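Local coordinates for RagB/SusD domain protein (Flavobacterium johnsoniae, PDB 5J90), which binds chitin as a SusD homolog encoded in a polysaccharide utilization locus and probably acts as an outer-membrane lipoprotein in chitin uptake, at residues A[464-469]-A[496-501]; A[336-341]-A[422-427]. One frame throughout, in Å; residues are numbered along the deposited sequence.

Contact 1 (A[464-469]-A[496-501]); sequences GVRRIN and GTRVWW. With EDO (1,2-ethanediol), chain E.
R467 lays its aliphatic chain against the backbone of T497 where two coil segments of the SusD-like fold meet: 464-469, which precedes helix 472-477, and the segment 496-501, which follows helix 479-489. This is the tight part. R467 CD approaches T497 O to 3.1 Å, and R467 CB meets V499 CG1 at 3.9 Å. T497 O is buried here without a hydrogen-bond partner and is met by methylenes instead. A bend at chi3 (-74°) turns the R467 guanidinium aside from that carbonyl, and its NH1 forms a salt bridge with D493. Backbone hydrogen bonds of G495 with R466 and R467 tie the two loops together just beside the contact. On the looser side R466, itself buried, runs alongside the partly exposed R498 in the same direction. Their guanidinium planes are 34° apart, with R498 NH2 3.6 Å above the centre of the R466 group. D502 serves both, which probably eases their closeness: its carboxylate pairs with R466 NH2, its backbone O accepts from R498 NH1. R498 NH2 also donates to O2 of 1,2-ethanediol, probably from the crystallisation liquor, at 2.9 Å. Between the two sides one water donates to R466 O (2.7 Å) and accepts from V499 N (2.8 Å).

Contact 2 (A[336-341]-A[422-427]); sequences YFLRAE and TQKWIA
A single water oxygen joins F337 and E341 to K424: it donates to E341 OE1 (2.7 Å) and to F337 O (3.1 Å) and accepts from K424 NZ (2.9 Å). The carboxylate and the ammonium, 4.8 Å apart from E341 OE1 to K424 NZ, are therefore coupled through water. Each charge also has a direct partner in the same chain, D438 for K424 and both R441 and R345 for E341, which would be expected to favour the charged forms of both. K424 gets its nitrogen there with CG anti to the backbone N (chi1 -167°) and the rest of the chain fully extended. The lysine methylenes slide past F337 CB in the opposite direction, and the tip comes up to L338 CD2. Helices 332-344 and 413-428, which carry these residues, pack as a near-antiparallel pair in the helical SusD-like fold, whose family belongs to the TPR clan; the local axes lie 10.1 Å apart at 166°. F337 reaches across between them. One ring face rests on the backbone at Q423 and K424, with K424 N 3.8 Å above the plane and nearer the rim than the centre. Q423 CB touches F337 CZ at 3.6 Å, while the amide beyond turns off to Y376. At the ring edge, near its plane, A427 CB meets F337 CE2 at 4.0 Å.

Contact 2 lies wholly in the core, all five touching residues buried, on two packed helices; contact 1 is only half buried and joins two loops without regular structure. They hold different elements and do not touch: their centres are 23 Å apart and their nearest atoms about 11 Å, with contact 2 closing along the chain before contact 1 opens. Neither has a direct hydrogen bond between its own segments, and each has one bridging water. In the core an aromatic ring does most of the packing and charges are matched at its margin. In the loops arginines dominate, and one of them, R498, also bonds to G490 of the second subunit.

Contact 1 (A[464-469]-A[496-501])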
loop_
_atom_site.group_PDB
_atom_site.type_symbol
_atom_site.label_atom_id
_atom_site.label_comp_id
_atom_site.label_asym_id
_atom_site.label_seq_id
_atom_site.Cartn_x
_atom_site.Cartn_y
_atom_site.Cartn_z
ATOM N N GLY A 464 1.457 11.283 9.814
ATOM C CA GLY A 464 2.281 10.918 10.951
ATOM C C GLY A 464 3.100 9.660 10.747
ATOM O O GLY A 464 3.342 9.210 9.619
ATOM N N VAL A 465 3.544 9.087 11.860
ATOM C CA VAL A 465 4.447 7.945 11.811
ATOM C C VAL A 465 3.683 6.686 11.428
ATOM O O VAL A 465 2.715 6.298 12.100
ATOM C CB VAL A 465 5.152 7.733 13.167
ATOM C CG1 VAL A 465 6.139 6.586 13.058
ATOM C CG2 VAL A 465 5.844 9.022 13.631
ATOM N N ARG A 466 4.104 6.056 10.335
ATOM C CA ARG A 466 3.427 4.849 9.853
ATOM C C ARG A 466 4.134 3.574 10.318
ATOM O O ARG A 466 3.529 2.503 10.357
ATOM C CB ARG A 466 3.260 4.858 8.326
ATOM C CG ARG A 466 2.656 6.145 7.768
ATOM C CD ARG A 466 1.372 6.604 8.455
ATOM N NE ARG A 466 0.227 5.739 8.161
ATOM C CZ ARG A 466 -1.042 6.067 8.404
ATOM N NH1 ARG A 466 -1.359 7.248 8.924
ATOM N NH2 ARG A 466 -2.014 5.221 8.103
ATOM N N ARG A 467 5.421 3.682 10.657
ATOM C CA ARG A 467 6.192 2.534 11.138
ATOM C C ARG A 467 7.480 3.034 11.755
ATOM O O ARG A 467 7.810 4.215 11.639
ATOM C CB ARG A 467 6.534 1.566 9.991
ATOM C CG ARG A 467 7.512 2.167 8.975
ATOM C CD ARG A 467 7.850 1.186 7.864
ATOM N NE ARG A 467 8.748 0.105 8.291
ATOM C CZ ARG A 467 10.076 0.168 8.239
ATOM N NH1 ARG A 467 10.694 1.280 7.842
ATOM N NH2 ARG A 467 10.788 -0.895 8.585
ATOM N N ILE A 468 8.212 2.122 12.395
ATOM C CA ILE A 468 9.566 2.427 12.850
ATOM C C ILE A 468 10.555 1.698 11.944
ATOM O O ILE A 468 10.301 0.582 11.474
ATOM C CB ILE A 468 9.753 2.075 14.347
ATOM C CG1 ILE A 468 8.768 2.900 15.178
ATOM C CG2 ILE A 468 11.203 2.311 14.799
ATOM C CD1 ILE A 468 8.833 2.644 16.685
ATOM N N ASN A 469 11.685 2.353 11.684
ATOM C CA ASN A 469 12.735 1.793 10.832
ATOM C C ASN A 469 13.501 0.648 11.497
ATOM O O ASN A 469 13.550 0.555 12.732
ATOM C CB ASN A 469 13.699 2.894 10.362
ATOM C CG ASN A 469 14.322 3.653 11.517
ATOM O OD1 ASN A 469 13.619 4.244 12.343
ATOM N ND2 ASN A 469 15.651 3.625 11.594
ATOM N N GLY A 496 7.825 6.868 7.230
ATOM C CA GLY A 496 6.699 7.230 6.390
ATOM C C GLY A 496 6.212 6.120 5.480
ATOM O O GLY A 496 5.125 6.210 4.917
ATOM N N THR A 497 7.014 5.070 5.316
ATOM C CA THR A 497 6.643 3.972 4.434
ATOM C C THR A 497 5.589 3.093 5.095
ATOM O O THR A 497 5.737 2.691 6.239
ATOM C CB THR A 497 7.877 3.135 4.061
ATOM O OG1 THR A 497 8.785 3.969 3.326
ATOM C CG2 THR A 497 7.506 1.930 3.203
ATOM N N ARG A 498 4.521 2.796 4.365
ATOM C CA ARG A 498 3.404 2.030 4.928
ATOM C C ARG A 498 3.665 0.533 4.960
ATOM O O ARG A 498 4.113 -0.053 3.964
ATOM C CB ARG A 498 2.126 2.313 4.133
ATOM C CG ARG A 498 1.553 3.681 4.418
ATOM C CD ARG A 498 0.543 4.122 3.350
ATOM N NE ARG A 498 -0.026 5.409 3.738
ATOM C CZ ARG A 498 -1.132 5.557 4.458
ATOM N NH1 ARG A 498 -1.828 4.494 4.837
ATOM N NH2 ARG A 498 -1.544 6.782 4.789
ATOM N N VAL A 499 3.400 -0.085 6.107
ATOM C CA VAL A 499 3.442 -1.544 6.206
ATOM C C VAL A 499 2.294 -2.145 5.391
ATOM O O VAL A 499 1.342 -1.442 5.016
ATOM C CB VAL A 499 3.404 -2.065 7.670
ATOM C CG1 VAL A 499 4.530 -1.439 8.486
ATOM C CG2 VAL A 499 2.045 -1.804 8.333
ATOM N N TRP A 500 2.389 -3.441 5.109
ATOM C CA TRP A 500 1.431 -4.141 4.253
ATOM C C TRP A 500 -0.047 -3.901 4.583
ATOM O O TRP A 500 -0.834 -3.611 3.671
ATOM C CB TRP A 500 1.797 -5.630 4.241
ATOM C CG TRP A 500 0.777 -6.597 3.722
ATOM C CD1 TRP A 500 0.507 -6.905 2.417
ATOM C CD2 TRP A 500 -0.083 -7.426 4.516
ATOM N NE1 TRP A 500 -0.480 -7.870 2.354
ATOM C CE2 TRP A 500 -0.858 -8.204 3.630
ATOM C CE3 TRP A 500 -0.272 -7.584 5.892
ATOM C CZ2 TRP A 500 -1.814 -9.122 4.079
ATOM C CZ3 TRP A 500 -1.219 -8.488 6.337
ATOM C CH2 TRP A 500 -1.978 -9.249 5.433
ATOM N N TRP A 501 -0.456 -3.999 5.850
ATOM C CA TRP A 501 -1.886 -3.803 6.138
ATOM C C TRP A 501 -2.315 -2.337 6.076
ATOM O O TRP A 501 -3.506 -2.048 5.963
ATOM C CB TRP A 501 -2.345 -4.457 7.460
ATOM C CG TRP A 501 -1.600 -4.035 8.713
ATOM C CD1 TRP A 501 -0.729 -4.816 9.423
ATOM C CD2 TRP A 501 -1.688 -2.783 9.423
ATOM N NE1 TRP A 501 -0.250 -4.127 10.516
ATOM C CE2 TRP A 501 -0.822 -2.879 10.546
ATOM C CE3 TRP A 501 -2.414 -1.600 9.237
ATOM C CZ2 TRP A 501 -0.648 -1.828 11.459
ATOM C CZ3 TRP A 501 -2.241 -0.557 10.147
ATOM C CH2 TRP A 501 -1.358 -0.678 11.244
HETATM C C1 EDO E . -6.262 6.566 4.009
HETATM O O1 EDO E . -6.256 8.004 4.106
HETATM C C2 EDO E . -4.869 6.010 4.267
HETATM O O2 EDO E . -4.319 6.471 5.512
HETATM O O HOH W 1 2.310 1.505 8.132
#

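Contact 2 (A[336-341]-A[422-427])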
loop_
_atom_site.group_PDB
_atom_site.type_symbol
_atom_site.label_atom_id
_atom_site.label_comp_id
_atom_site.label_asym_id
_atom_site.label_seq_id
_atom_site.Cartn_x
_atom_site.Cartn_y
_atom_site.Cartn_z
ATOM N N TYR A 336 -16.387 -5.918 21.760
ATOM C CA TYR A 336 -17.645 -5.344 21.296
ATOM C C TYR A 336 -17.438 -4.355 20.158
ATOM O O TYR A 336 -18.221 -4.344 19.204
ATOM C CB TYR A 336 -18.394 -4.663 22.444
ATOM C CG TYR A 336 -19.006 -5.639 23.422
ATOM C CD1 TYR A 336 -18.383 -5.924 24.632
ATOM C CD2 TYR A 336 -20.206 -6.288 23.126
ATOM C CE1 TYR A 336 -18.946 -6.818 25.536
ATOM C CE2 TYR A 336 -20.767 -7.187 24.016
ATOM C CZ TYR A 336 -20.135 -7.448 25.211
ATOM O OH TYR A 336 -20.700 -8.345 26.089
ATOM N N PHE A 337 -16.400 -3.522 20.235
ATOM C CA PHE A 337 -16.162 -2.539 19.181
ATOM C C PHE A 337 -15.645 -3.193 17.898
ATOM O O PHE A 337 -15.929 -2.712 16.798
ATOM C CB PHE A 337 -15.222 -1.431 19.664
ATOM C CG PHE A 337 -15.789 -0.609 20.800
ATOM C CD1 PHE A 337 -17.035 0.002 20.681
ATOM C CD2 PHE A 337 -15.091 -0.465 21.988
ATOM C CE1 PHE A 337 -17.567 0.756 21.736
ATOM C CE2 PHE A 337 -15.621 0.283 23.035
ATOM C CZ PHE A 337 -16.852 0.896 22.903
ATOM N N LEU A 338 -14.914 -4.297 18.039
ATOM C CA LEU A 338 -14.512 -5.077 16.875
ATOM C C LEU A 338 -15.751 -5.677 16.212
ATOM O O LEU A 338 -15.908 -5.591 14.992
ATOM C CB LEU A 338 -13.542 -6.184 17.286
ATOM C CG LEU A 338 -12.108 -5.704 17.501
ATOM C CD1 LEU A 338 -11.340 -6.752 18.264
ATOM C CD2 LEU A 338 -11.449 -5.426 16.156
ATOM N N ARG A 339 -16.629 -6.274 17.014
ATOM C CA ARG A 339 -17.862 -6.845 16.475
ATOM C C ARG A 339 -18.761 -5.772 15.865
ATOM O O ARG A 339 -19.389 -6.012 14.831
ATOM C CB ARG A 339 -18.611 -7.640 17.546
ATOM C CG ARG A 339 -17.903 -8.929 17.971
ATOM C CD ARG A 339 -18.488 -9.464 19.284
ATOM N NE ARG A 339 -19.842 -9.946 19.096
ATOM C CZ ARG A 339 -20.736 -10.122 20.065
ATOM N NH1 ARG A 339 -20.467 -9.838 21.341
ATOM N NH2 ARG A 339 -21.927 -10.580 19.746
ATOM N N ALA A 340 -18.809 -4.590 16.475
ATOM C CA ALA A 340 -19.603 -3.489 15.937
ATOM C C ALA A 340 -19.128 -3.108 14.539
ATOM O O ALA A 340 -19.937 -2.949 13.621
ATOM C CB ALA A 340 -19.568 -2.277 16.871
ATOM N N GLU A 341 -17.815 -2.963 14.366
ATOM C CA GLU A 341 -17.279 -2.663 13.048
ATOM C C GLU A 341 -17.554 -3.811 12.067
ATOM O O GLU A 341 -17.916 -3.576 10.909
ATOM C CB GLU A 341 -15.782 -2.381 13.120
ATOM C CG GLU A 341 -15.209 -2.141 11.727
ATOM C CD GLU A 341 -13.759 -1.704 11.701
ATOM O OE1 GLU A 341 -13.138 -1.501 12.766
ATOM O OE2 GLU A 341 -13.243 -1.555 10.572
ATOM N N THR A 422 -13.745 5.948 18.070
ATOM C CA THR A 422 -13.555 6.925 19.149
ATOM C C THR A 422 -13.799 6.265 20.509
ATOM O O THR A 422 -12.993 6.407 21.433
ATOM C CB THR A 422 -14.494 8.140 18.986
ATOM O OG1 THR A 422 -14.151 8.847 17.789
ATOM C CG2 THR A 422 -14.373 9.092 20.175
ATOM N N GLN A 423 -14.894 5.519 20.619
ATOM C CA GLN A 423 -15.211 4.853 21.880
ATOM C C GLN A 423 -14.218 3.734 22.191
ATOM O O GLN A 423 -13.850 3.509 23.348
ATOM C CB GLN A 423 -16.660 4.372 21.877
ATOM C CG GLN A 423 -17.638 5.539 22.013
ATOM C CD GLN A 423 -17.421 6.333 23.297
ATOM O OE1 GLN A 423 -17.178 5.763 24.363
ATOM N NE2 GLN A 423 -17.509 7.660 23.196
ATOM N N LYS A 424 -13.754 3.058 21.148
ATOM C CA LYS A 424 -12.737 2.026 21.289
ATOM C C LYS A 424 -11.436 2.637 21.824
ATOM O O LYS A 424 -10.799 2.103 22.748
ATOM C CB LYS A 424 -12.519 1.408 19.908
ATOM C CG LYS A 424 -11.736 0.129 19.875
ATOM C CD LYS A 424 -11.707 -0.354 18.418
ATOM C CE LYS A 424 -10.949 -1.639 18.266
ATOM N NZ LYS A 424 -10.627 -1.838 16.821
ATOM N N TRP A 425 -11.062 3.773 21.250
ATOM C CA TRP A 425 -9.871 4.510 21.650
ATOM C C TRP A 425 -9.961 4.929 23.127
ATOM O O TRP A 425 -9.014 4.730 23.889
ATOM C CB TRP A 425 -9.724 5.703 20.708
ATOM C CG TRP A 425 -8.555 6.647 20.887
ATOM C CD1 TRP A 425 -7.323 6.555 20.299
ATOM C CD2 TRP A 425 -8.561 7.892 21.604
ATOM N NE1 TRP A 425 -6.551 7.639 20.637
ATOM C CE2 TRP A 425 -7.284 8.474 21.446
ATOM C CE3 TRP A 425 -9.515 8.559 22.383
ATOM C CZ2 TRP A 425 -6.939 9.697 22.020
ATOM C CZ3 TRP A 425 -9.166 9.773 22.965
ATOM C CH2 TRP A 425 -7.891 10.328 22.780
ATOM N N ILE A 426 -11.101 5.474 23.546
ATOM C CA ILE A 426 -11.237 5.847 24.957
ATOM C C ILE A 426 -11.111 4.615 25.859
ATOM O O ILE A 426 -10.401 4.646 26.866
ATOM C CB ILE A 426 -12.564 6.591 25.261
ATOM C CG1 ILE A 426 -12.643 7.900 24.478
ATOM C CG2 ILE A 426 -12.685 6.875 26.770
ATOM C CD1 ILE A 426 -14.032 8.560 24.504
ATOM N N ALA A 427 -11.798 3.532 25.501
ATOM C CA ALA A 427 -11.817 2.328 26.325
ATOM C C ALA A 427 -10.445 1.674 26.492
ATOM O O ALA A 427 -10.178 1.047 27.522
ATOM C CB ALA A 427 -12.830 1.320 25.769
HETATM O O HOH W 2 -13.196 -2.086 15.442
#